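Local coordinates for protein SCO1, mitochondrial (Saccharomyces cerevisiae, PDB 2B7J) that is required for the accumulation of cytochrome c oxidase subunits 1 and 2, and is thought to act in mitochondrial copper transport or in inserting copper into that enzyme, at residues F83-P88 with G109-F114; I45-F50 with D143-F148. One frame throughout, in Å; residues are numbered along the deposited sequence.

Contact 1: F83-P88 with G109-F114; sequences FITCDP and GLTGTF. With CU (copper (II) ion), chain E.
The parallel strand pairing of F83 with G109 and I84 with L110 begins this contact, which runs on into a copper-binding loop. L110 N gives its hydrogen to F83 O at 2.7 Å, and T85 N donates to L110 O at 3.2 Å. G109 CA makes a CA-H...O contact with F83 O at 3.0 Å; a CB here would lie near that oxygen. I84 and L110 put their branched chains on one face of the sheet, where I84 CG1 lies 3.8 Å from L110 CD1. Helix 93-99 connects these strands as a beta-alpha-beta unit of the thioredoxin-like domain. T85 keeps its hydroxyl anti to the backbone N (chi1 180°), so that OG1 accepts from D87 N in an ST turn and also bonds to D91, while its CG2 packs 3.5 Å from T111 OG1, itself hydrogen-bonded to D91 O. A valine in place of T85 would probably leave D87 N without this acceptor, cost the bond to D91 and loosen the turn. Inside the loop, C86 SG binds a copper (II) ion at 2.2 Å; C121 is likewise a copper ligand. Farther along, P88 CG lies over one face of F114, 4.0 Å from the centroid, in a CH-pi contact.

Contact 2: I45-F50 with D143-F148; sequences IIYFGF and DHSIFF
Y47 and S145 make a polar link between strand 44-49 and the loop that carries H144. The phenol hydroxyl Y47 OH donates to S145 O over 2.9 Å, approaching 19° out of the carbonyl plane. A tyrosine suits the place because its long ring spans the gap and ends in a donor: with CG anti to the backbone N (chi1 -178°), the ring runs out along the loop. S145, the centre of an inverse gamma turn, adds a weak bond from its OG to F48 O at 3.1 Å. This serine thus meets the strand with both its carbonyl and its hydroxyl.

Weaker polar contacts follow. F147 O sits at the edge of the Y47 ring, 3.4 Å from CD1, and F148 CA approaches I46 O at 3.3 Å in a CA-H...O contact.

The apolar contacts gather at F148. Its ring and that of Y47 are inclined by 29° but slid apart, with centroids 5.0 Å from each other; Y47 CD1 lies over one face of the F148 ring, 3.7 Å from CE2. I45 brings CG1 to within 3.9 Å of F148 CB, so the branched aliphatic chain packs against the base of the phenylalanine side chain.

H144, though poorly ordered, binds copper here through NE2, as C86 does through SG; as in relatives, C53, C57 and H144 probably form the copper site, and Y47 lies close to C57. Helix 56-75 covers this side of the sheet: E60 touches both Y47 and F148, L64 meets I45, and W67 packs edge-to-face with F148. On the other flank of strand 44-49 runs strand 80-85, while the loop leads directly into strand 148-151.

From the N terminus, strands 25-28 and 33-35 precede strand 44-49, after which the chain passes through helix 56-75 into strand 80-85. Contact 1 closes the shorter loop, in which helix 93-99 connects strands 80-85 and 108-111. After helix 114-123 and an unmodelled span, residues 143-148 return to residues 45-50, so contact 2 closes a much longer loop that contains the whole of contact 1; the two nest and do not cross. They meet where strands 80-85 and 44-49 are neighbours: I84 N lies 2.9 Å from Y47 O, a probable hydrogen bond. Together they tie strand 108-111 across the central sheet to the loop entering strand 148-151.

Contact 1: F83-P88 with G109-F114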
loop_
_atom_site.group_PDB
_atom_site.type_symbol
_atom_site.label_atom_id
_atom_site.label_comp_id
_atom_site.label_asym_id
_atom_site.label_seq_id
_atom_site.Cartn_x
_atom_site.Cartn_y
_atom_site.Cartn_z
ATOM N N PHE A 83 -1.353 -4.076 -2.192
ATOM C CA PHE A 83 -0.146 -4.511 -2.872
ATOM C C PHE A 83 -0.370 -4.446 -4.380
ATOM O O PHE A 83 -1.043 -5.298 -4.974
ATOM C CB PHE A 83 0.238 -5.941 -2.474
ATOM C CG PHE A 83 1.509 -6.424 -3.126
ATOM C CD1 PHE A 83 1.508 -7.533 -3.958
ATOM C CD2 PHE A 83 2.709 -5.743 -2.931
ATOM C CE1 PHE A 83 2.689 -7.957 -4.590
ATOM C CE2 PHE A 83 3.890 -6.159 -3.555
ATOM C CZ PHE A 83 3.877 -7.266 -4.385
ATOM N N ILE A 84 0.210 -3.422 -4.992
ATOM C CA ILE A 84 0.097 -3.197 -6.425
ATOM C C ILE A 84 1.287 -3.831 -7.137
ATOM O O ILE A 84 2.435 -3.637 -6.757
ATOM C CB ILE A 84 0.025 -1.683 -6.702
ATOM C CG1 ILE A 84 -1.166 -1.103 -5.938
ATOM C CG2 ILE A 84 -0.091 -1.414 -8.199
ATOM C CD1 ILE A 84 -1.351 0.369 -6.111
ATOM N N THR A 85 1.006 -4.623 -8.161
ATOM C CA THR A 85 2.075 -5.277 -8.888
ATOM C C THR A 85 2.653 -4.307 -9.902
ATOM O O THR A 85 2.007 -3.322 -10.262
ATOM C CB THR A 85 1.577 -6.522 -9.630
ATOM O OG1 THR A 85 2.673 -7.125 -10.334
ATOM C CG2 THR A 85 0.473 -6.142 -10.621
ATOM N N CYS A 86 3.874 -4.588 -10.346
ATOM C CA CYS A 86 4.560 -3.759 -11.330
ATOM C C CYS A 86 4.790 -4.600 -12.565
ATOM O O CYS A 86 5.200 -4.099 -13.605
ATOM C CB CYS A 86 5.907 -3.281 -10.789
ATOM S SG CYS A 86 5.769 -2.187 -9.366
ATOM N N ASP A 87 4.514 -5.891 -12.434
ATOM C CA ASP A 87 4.679 -6.836 -13.522
ATOM C C ASP A 87 3.310 -7.381 -13.920
ATOM O O ASP A 87 2.964 -8.518 -13.606
ATOM C CB ASP A 87 5.612 -7.970 -13.088
ATOM C CG ASP A 87 5.745 -9.051 -14.137
ATOM O OD1 ASP A 87 5.444 -8.764 -15.322
ATOM O OD2 ASP A 87 6.162 -10.180 -13.778
ATOM N N PRO A 88 2.515 -6.561 -14.619
ATOM C CA PRO A 88 1.173 -6.908 -15.084
ATOM C C PRO A 88 1.169 -8.054 -16.084
ATOM O O PRO A 88 0.122 -8.631 -16.370
ATOM C CB PRO A 88 0.693 -5.610 -15.713
ATOM C CG PRO A 88 1.953 -5.065 -16.299
ATOM C CD PRO A 88 2.906 -5.240 -15.141
ATOM N N GLY A 109 -4.091 -7.504 -3.119
ATOM C CA GLY A 109 -3.273 -7.187 -4.272
ATOM C C GLY A 109 -4.070 -6.561 -5.404
ATOM O O GLY A 109 -5.173 -7.004 -5.716
ATOM N N LEU A 110 -3.520 -5.522 -6.017
ATOM C CA LEU A 110 -4.188 -4.859 -7.129
ATOM C C LEU A 110 -3.380 -5.099 -8.408
ATOM O O LEU A 110 -2.153 -5.194 -8.370
ATOM C CB LEU A 110 -4.293 -3.359 -6.870
ATOM C CG LEU A 110 -4.891 -2.971 -5.523
ATOM C CD1 LEU A 110 -4.950 -1.448 -5.418
ATOM C CD2 LEU A 110 -6.289 -3.582 -5.389
ATOM N N THR A 111 -4.074 -5.187 -9.536
ATOM C CA THR A 111 -3.421 -5.425 -10.813
ATOM C C THR A 111 -4.291 -4.909 -11.957
ATOM O O THR A 111 -5.315 -4.292 -11.720
ATOM C CB THR A 111 -3.125 -6.932 -10.975
ATOM O OG1 THR A 111 -2.498 -7.172 -12.238
ATOM C CG2 THR A 111 -4.384 -7.734 -10.870
ATOM N N GLY A 112 -3.873 -5.145 -13.194
ATOM C CA GLY A 112 -4.640 -4.690 -14.339
ATOM C C GLY A 112 -3.860 -4.812 -15.631
ATOM O O GLY A 112 -2.967 -5.644 -15.740
ATOM N N THR A 113 -4.193 -3.995 -16.622
ATOM C CA THR A 113 -3.478 -4.028 -17.896
ATOM C C THR A 113 -2.184 -3.214 -17.802
ATOM O O THR A 113 -1.965 -2.487 -16.823
ATOM C CB THR A 113 -4.333 -3.449 -19.059
ATOM O OG1 THR A 113 -4.644 -2.073 -18.794
ATOM C CG2 THR A 113 -5.621 -4.236 -19.221
ATOM N N PHE A 114 -1.340 -3.339 -18.828
ATOM C CA PHE A 114 -0.079 -2.619 -18.880
ATOM C C PHE A 114 -0.319 -1.136 -18.708
ATOM O O PHE A 114 0.346 -0.492 -17.901
ATOM C CB PHE A 114 0.647 -2.877 -20.201
ATOM C CG PHE A 114 1.339 -4.201 -20.255
ATOM C CD1 PHE A 114 2.688 -4.283 -20.582
ATOM C CD2 PHE A 114 0.658 -5.371 -19.940
ATOM C CE1 PHE A 114 3.357 -5.520 -20.591
ATOM C CE2 PHE A 114 1.318 -6.610 -19.945
ATOM C CZ PHE A 114 2.668 -6.682 -20.268
HETATM CU CU CU E . 5.645 -0.407 -10.728
#

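Contact 2: I45-F50 with D143-F148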
loop_
_atom_site.group_PDB
_atom_site.type_symbol
_atom_site.label_atom_id
_atom_site.label_comp_id
_atom_site.label_asym_id
_atom_site.label_seq_id
_atom_site.Cartn_x
_atom_site.Cartn_y
_atom_site.Cartn_z
ATOM N N ILE A 45 -2.225 1.905 3.253
ATOM C CA ILE A 45 -0.785 1.739 3.139
ATOM C C ILE A 45 -0.546 0.939 1.861
ATOM O O ILE A 45 -0.976 -0.202 1.730
ATOM C CB ILE A 45 -0.182 1.037 4.400
ATOM C CG1 ILE A 45 1.338 1.132 4.361
ATOM C CG2 ILE A 45 -0.592 -0.421 4.465
ATOM C CD1 ILE A 45 1.978 0.952 5.706
ATOM N N ILE A 46 0.116 1.566 0.901
ATOM C CA ILE A 46 0.365 0.931 -0.380
ATOM C C ILE A 46 1.813 0.474 -0.554
ATOM O O ILE A 46 2.746 1.147 -0.104
ATOM C CB ILE A 46 0.001 1.908 -1.522
ATOM C CG1 ILE A 46 -1.444 2.371 -1.351
ATOM C CG2 ILE A 46 0.197 1.247 -2.868
ATOM C CD1 ILE A 46 -1.862 3.463 -2.291
ATOM N N TYR A 47 1.985 -0.676 -1.204
ATOM C CA TYR A 47 3.303 -1.236 -1.478
ATOM C C TYR A 47 3.381 -1.757 -2.921
ATOM O O TYR A 47 2.484 -2.467 -3.383
ATOM C CB TYR A 47 3.612 -2.375 -0.514
ATOM C CG TYR A 47 4.995 -2.961 -0.726
ATOM C CD1 TYR A 47 6.144 -2.183 -0.543
ATOM C CD2 TYR A 47 5.157 -4.285 -1.123
ATOM C CE1 TYR A 47 7.416 -2.714 -0.750
ATOM C CE2 TYR A 47 6.419 -4.824 -1.338
ATOM C CZ TYR A 47 7.548 -4.036 -1.146
ATOM O OH TYR A 47 8.798 -4.598 -1.321
ATOM N N PHE A 48 4.448 -1.393 -3.629
ATOM C CA PHE A 48 4.657 -1.828 -5.009
ATOM C C PHE A 48 5.688 -2.951 -5.036
ATOM O O PHE A 48 6.623 -2.964 -4.237
ATOM C CB PHE A 48 5.159 -0.669 -5.874
ATOM C CG PHE A 48 4.102 0.335 -6.232
ATOM C CD1 PHE A 48 3.372 0.209 -7.415
ATOM C CD2 PHE A 48 3.832 1.412 -5.392
ATOM C CE1 PHE A 48 2.394 1.142 -7.759
ATOM C CE2 PHE A 48 2.850 2.356 -5.725
ATOM C CZ PHE A 48 2.131 2.221 -6.911
ATOM N N GLY A 49 5.505 -3.893 -5.958
ATOM C CA GLY A 49 6.417 -5.013 -6.088
ATOM C C GLY A 49 5.830 -6.014 -7.059
ATOM O O GLY A 49 4.903 -5.685 -7.801
ATOM N N PHE A 50 6.367 -7.230 -7.074
ATOM C CA PHE A 50 5.856 -8.268 -7.964
ATOM C C PHE A 50 6.136 -9.634 -7.348
ATOM O O PHE A 50 7.049 -9.774 -6.523
ATOM C CB PHE A 50 6.442 -8.130 -9.396
ATOM C CG PHE A 50 7.945 -8.147 -9.464
ATOM C CD1 PHE A 50 8.615 -9.213 -10.070
ATOM C CD2 PHE A 50 8.697 -7.102 -8.922
ATOM C CE1 PHE A 50 10.014 -9.240 -10.134
ATOM C CE2 PHE A 50 10.101 -7.118 -8.981
ATOM C CZ PHE A 50 10.760 -8.186 -9.584
ATOM N N ASP A 143 14.682 -2.923 -7.017
ATOM C CA ASP A 143 15.128 -2.091 -5.919
ATOM C C ASP A 143 14.527 -0.691 -5.920
ATOM O O ASP A 143 15.244 0.305 -5.943
ATOM C CB ASP A 143 16.660 -2.010 -5.919
ATOM C CG ASP A 143 17.228 -1.643 -4.554
ATOM O OD1 ASP A 143 17.064 -0.484 -4.117
ATOM O OD2 ASP A 143 17.835 -2.528 -3.915
ATOM N N HIS A 144 13.202 -0.629 -5.909
ATOM C CA HIS A 144 12.481 0.637 -5.846
ATOM C C HIS A 144 11.253 0.348 -4.996
ATOM O O HIS A 144 10.428 1.220 -4.741
ATOM C CB HIS A 144 12.079 1.127 -7.241
ATOM C CG HIS A 144 11.018 0.304 -7.906
ATOM N ND1 HIS A 144 10.470 0.653 -9.122
ATOM C CD2 HIS A 144 10.402 -0.843 -7.530
ATOM C CE1 HIS A 144 9.562 -0.243 -9.466
ATOM N NE2 HIS A 144 9.500 -1.160 -8.518
ATOM N N SER A 145 11.159 -0.912 -4.571
ATOM C CA SER A 145 10.077 -1.408 -3.727
ATOM C C SER A 145 10.568 -1.292 -2.288
ATOM O O SER A 145 10.513 -2.251 -1.516
ATOM C CB SER A 145 9.780 -2.883 -4.044
ATOM O OG SER A 145 9.517 -3.091 -5.423
ATOM N N ILE A 146 11.065 -0.114 -1.933
ATOM C CA ILE A 146 11.574 0.098 -0.589
ATOM C C ILE A 146 10.720 1.076 0.221
ATOM O O ILE A 146 11.084 1.469 1.328
ATOM C CB ILE A 146 13.059 0.571 -0.645
ATOM C CG1 ILE A 146 13.195 1.857 -1.460
ATOM C CG2 ILE A 146 13.917 -0.510 -1.279
ATOM C CD1 ILE A 146 12.885 3.110 -0.682
ATOM N N PHE A 147 9.563 1.440 -0.323
ATOM C CA PHE A 147 8.672 2.379 0.348
ATOM C C PHE A 147 7.234 1.917 0.523
ATOM O O PHE A 147 6.683 1.203 -0.309
ATOM C CB PHE A 147 8.620 3.702 -0.418
ATOM C CG PHE A 147 9.785 4.601 -0.181
ATOM C CD1 PHE A 147 10.466 5.162 -1.258
ATOM C CD2 PHE A 147 10.168 4.942 1.114
ATOM C CE1 PHE A 147 11.524 6.059 -1.048
ATOM C CE2 PHE A 147 11.219 5.836 1.345
ATOM C CZ PHE A 147 11.901 6.399 0.257
ATOM N N PHE A 148 6.632 2.356 1.620
ATOM C CA PHE A 148 5.224 2.085 1.898
ATOM C C PHE A 148 4.616 3.476 1.840
ATOM O O PHE A 148 5.138 4.393 2.457
ATOM C CB PHE A 148 5.033 1.495 3.295
ATOM C CG PHE A 148 5.488 0.069 3.412
ATOM C CD1 PHE A 148 6.727 -0.242 3.956
ATOM C CD2 PHE A 148 4.690 -0.963 2.932
ATOM C CE1 PHE A 148 7.158 -1.555 4.015
ATOM C CE2 PHE A 148 5.123 -2.279 2.992
ATOM C CZ PHE A 148 6.354 -2.573 3.533
#